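Biotin transporter BioY (Lactococcus lactis subsp. cremoris, PDB 4DVE) binds biotin within the membrane and probably works as the S component of an energy-coupling factor (ECF) transporter. Local coordinates at residues A24-F29 with M56-L61. Sequence-based numbering, arbitrary orientation.
Sequences AFMTAF and MMAGGL. With BNG (nonyl beta-D-glucopyranoside), chain E.
M26 reaches A58 and L61, and F29 reaches M57, across an antiparallel helix pair in the all-helical membrane bundle of this S component, formed by helices 13-33 and 52-80. The two segments run 166° apart in direction. With 10.4 Å between their axes and no hydrogen bond across, the join rests on side chains.

The tight part is built round M26, a selenomethionine. Its CG stands anti to the backbone N (chi1 -171°), which carries the chain over to the other helix, where M26 CG meets A58 CB at 3.8 Å. The chain then bends at chi2 and chi3, laying M26 SE alongside the A58 backbone and 4.1 Å from L61 CD1, while CE turns toward the CB of M57. A58 carries only a methyl group here, consistent with the close approach of M26; S70 and L62 of helix 52-80 also touch M26, and V184 and T180 of helix 170-189 back L61 and M57.

F29 adds a Met-aromatic contact, its side chain crossing that of M57 at about a right angle. F29 CE2 lies 3.6 Å from M57 SE, and the selenium sits 64° off the ring normal, an oblique approach. Segment 56-61 buries 76 Å² of M26 but 30 Å² of F29, which stays partly exposed.

A24, T27 and A28, on the flank turned from segment 56-61, meet the detergent. O2 on the sugar of nonyl beta-D-glucopyranoside donates a 2.7 Å hydrogen bond to T27 OG1, which is also hydrogen-bonded to the carbonyl oxygens of S23 and S70. A valine in place of this threonine would probably leave the sugar O2 without its acceptor and the S70 carbonyl without its hydroxyl link between the helices. Farther along the detergent, the contact is purely apolar: alkyl-chain atom C4' lies 4.0 Å from A28 CB.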
loop_
_atom_site.group_PDB
_atom_site.type_symbol
_atom_site.label_atom_id
_atom_site.label_comp_id
_atom_site.label_asym_id
_atom_site.label_seq_id
_atom_site.Cartn_x
_atom_site.Cartn_y
_atom_site.Cartn_z
ATOM N N ALA A 24 10.048 10.945 -1.660
ATOM C CA ALA A 24 11.055 10.178 -2.394
ATOM C C ALA A 24 11.470 8.959 -1.589
ATOM O O ALA A 24 11.544 7.868 -2.139
ATOM C CB ALA A 24 12.258 11.035 -2.781
ATOM N N PHE A 25 11.690 9.128 -0.281
ATOM C CA PHE A 25 12.011 7.979 0.575
ATOM C C PHE A 25 10.938 6.869 0.572
ATOM O O PHE A 25 11.259 5.676 0.555
ATOM C CB PHE A 25 12.306 8.403 2.018
ATOM C CG PHE A 25 12.606 7.239 2.915
ATOM C CD1 PHE A 25 13.904 6.786 3.078
ATOM C CD2 PHE A 25 11.573 6.552 3.558
ATOM C CE1 PHE A 25 14.180 5.688 3.889
ATOM C CE2 PHE A 25 11.842 5.453 4.357
ATOM C CZ PHE A 25 13.148 5.026 4.529
HETATM N N MSE A 26 9.678 7.274 0.605
HETATM C CA MSE A 26 8.547 6.351 0.666
HETATM C C MSE A 26 8.484 5.547 -0.611
HETATM O O MSE A 26 8.329 4.333 -0.543
HETATM C CB MSE A 26 7.264 7.160 0.965
HETATM C CG MSE A 26 6.046 6.310 1.273
HETATM SE SE MSE A 26 6.272 5.368 3.003
HETATM C CE MSE A 26 6.483 3.601 2.203
ATOM N N THR A 27 8.622 6.219 -1.767
ATOM C CA THR A 27 8.702 5.571 -3.077
ATOM C C THR A 27 9.880 4.580 -3.144
ATOM O O THR A 27 9.709 3.427 -3.531
ATOM C CB THR A 27 8.834 6.615 -4.201
ATOM O OG1 THR A 27 7.703 7.508 -4.190
ATOM C CG2 THR A 27 8.985 5.942 -5.581
ATOM N N ALA A 28 11.045 5.019 -2.697
ATOM C CA ALA A 28 12.231 4.158 -2.660
ATOM C C ALA A 28 12.027 2.948 -1.733
ATOM O O ALA A 28 12.453 1.829 -2.071
ATOM C CB ALA A 28 13.464 4.959 -2.233
ATOM N N PHE A 29 11.373 3.176 -0.585
ATOM C CA PHE A 29 11.119 2.114 0.397
ATOM C C PHE A 29 10.216 1.012 -0.164
ATOM O O PHE A 29 10.473 -0.193 0.002
ATOM C CB PHE A 29 10.511 2.710 1.670
ATOM C CG PHE A 29 10.347 1.726 2.777
ATOM C CD1 PHE A 29 11.445 1.304 3.503
ATOM C CD2 PHE A 29 9.108 1.194 3.075
ATOM C CE1 PHE A 29 11.304 0.377 4.524
ATOM C CE2 PHE A 29 8.963 0.271 4.095
ATOM C CZ PHE A 29 10.060 -0.148 4.814
HETATM N N MSE A 56 0.714 0.410 2.431
HETATM C CA MSE A 56 -0.092 0.648 3.619
HETATM C C MSE A 56 0.426 1.793 4.446
HETATM O O MSE A 56 -0.368 2.541 5.045
HETATM C CB MSE A 56 -0.101 -0.579 4.538
HETATM C CG MSE A 56 -0.849 -1.734 3.938
HETATM SE SE MSE A 56 -0.837 -3.271 5.185
HETATM C CE MSE A 56 -0.848 -4.728 3.851
HETATM N N MSE A 57 1.748 1.919 4.529
HETATM C CA MSE A 57 2.383 2.953 5.352
HETATM C C MSE A 57 2.318 4.364 4.804
HETATM O O MSE A 57 2.354 5.334 5.582
HETATM C CB MSE A 57 3.868 2.621 5.487
HETATM C CG MSE A 57 4.121 1.387 6.351
HETATM SE SE MSE A 57 5.980 0.751 6.096
HETATM C CE MSE A 57 6.857 2.459 6.558
ATOM N N ALA A 58 2.256 4.494 3.476
ATOM C CA ALA A 58 2.378 5.783 2.779
ATOM C C ALA A 58 1.354 6.830 3.232
ATOM O O ALA A 58 1.716 7.987 3.504
ATOM C CB ALA A 58 2.291 5.573 1.265
ATOM N N GLY A 59 0.081 6.438 3.269
ATOM C CA GLY A 59 -1.007 7.336 3.716
ATOM C C GLY A 59 -0.974 7.713 5.192
ATOM O O GLY A 59 -1.389 8.811 5.571
ATOM N N GLY A 60 -0.475 6.814 6.042
ATOM C CA GLY A 60 -0.366 7.089 7.466
ATOM C C GLY A 60 0.798 7.999 7.815
ATOM O O GLY A 60 0.827 8.583 8.911
ATOM N N LEU A 61 1.769 8.095 6.910
ATOM C CA LEU A 61 2.908 9.002 7.100
ATOM C C LEU A 61 2.719 10.334 6.411
ATOM O O LEU A 61 2.956 11.375 7.006
ATOM C CB LEU A 61 4.218 8.366 6.640
ATOM C CG LEU A 61 4.749 7.288 7.582
ATOM C CD1 LEU A 61 5.926 6.512 6.966
ATOM C CD2 LEU A 61 5.078 7.915 8.935
HETATM C C1 BNG E . 9.600 10.595 -6.371
HETATM C C2 BNG E . 8.625 11.097 -5.311
HETATM C C3 BNG E . 7.911 12.359 -5.780
HETATM C C4 BNG E . 8.906 13.383 -6.312
HETATM C C5 BNG E . 9.864 12.746 -7.311
HETATM C C6 BNG E . 10.906 13.751 -7.786
HETATM C "C1'" BNG E . 11.319 9.027 -6.775
HETATM C "C2'" BNG E . 12.363 8.212 -6.022
HETATM C "C3'" BNG E . 12.822 7.016 -6.849
HETATM C "C4'" BNG E . 13.686 6.075 -6.016
HETATM C "C5'" BNG E . 14.222 4.931 -6.867
HETATM C "C6'" BNG E . 14.878 3.865 -5.995
HETATM C "C7'" BNG E . 15.676 2.882 -6.844
HETATM C "C8'" BNG E . 16.117 1.680 -6.017
HETATM C "C9'" BNG E . 16.862 2.119 -4.775
HETATM O O1 BNG E . 10.316 9.472 -5.863
HETATM O O2 BNG E . 7.658 10.078 -5.033
HETATM O O3 BNG E . 7.180 12.927 -4.687
HETATM O O4 BNG E . 8.196 14.452 -6.947
HETATM O O5 BNG E . 10.518 11.635 -6.701
HETATM O O6 BNG E . 12.013 13.052 -8.368
#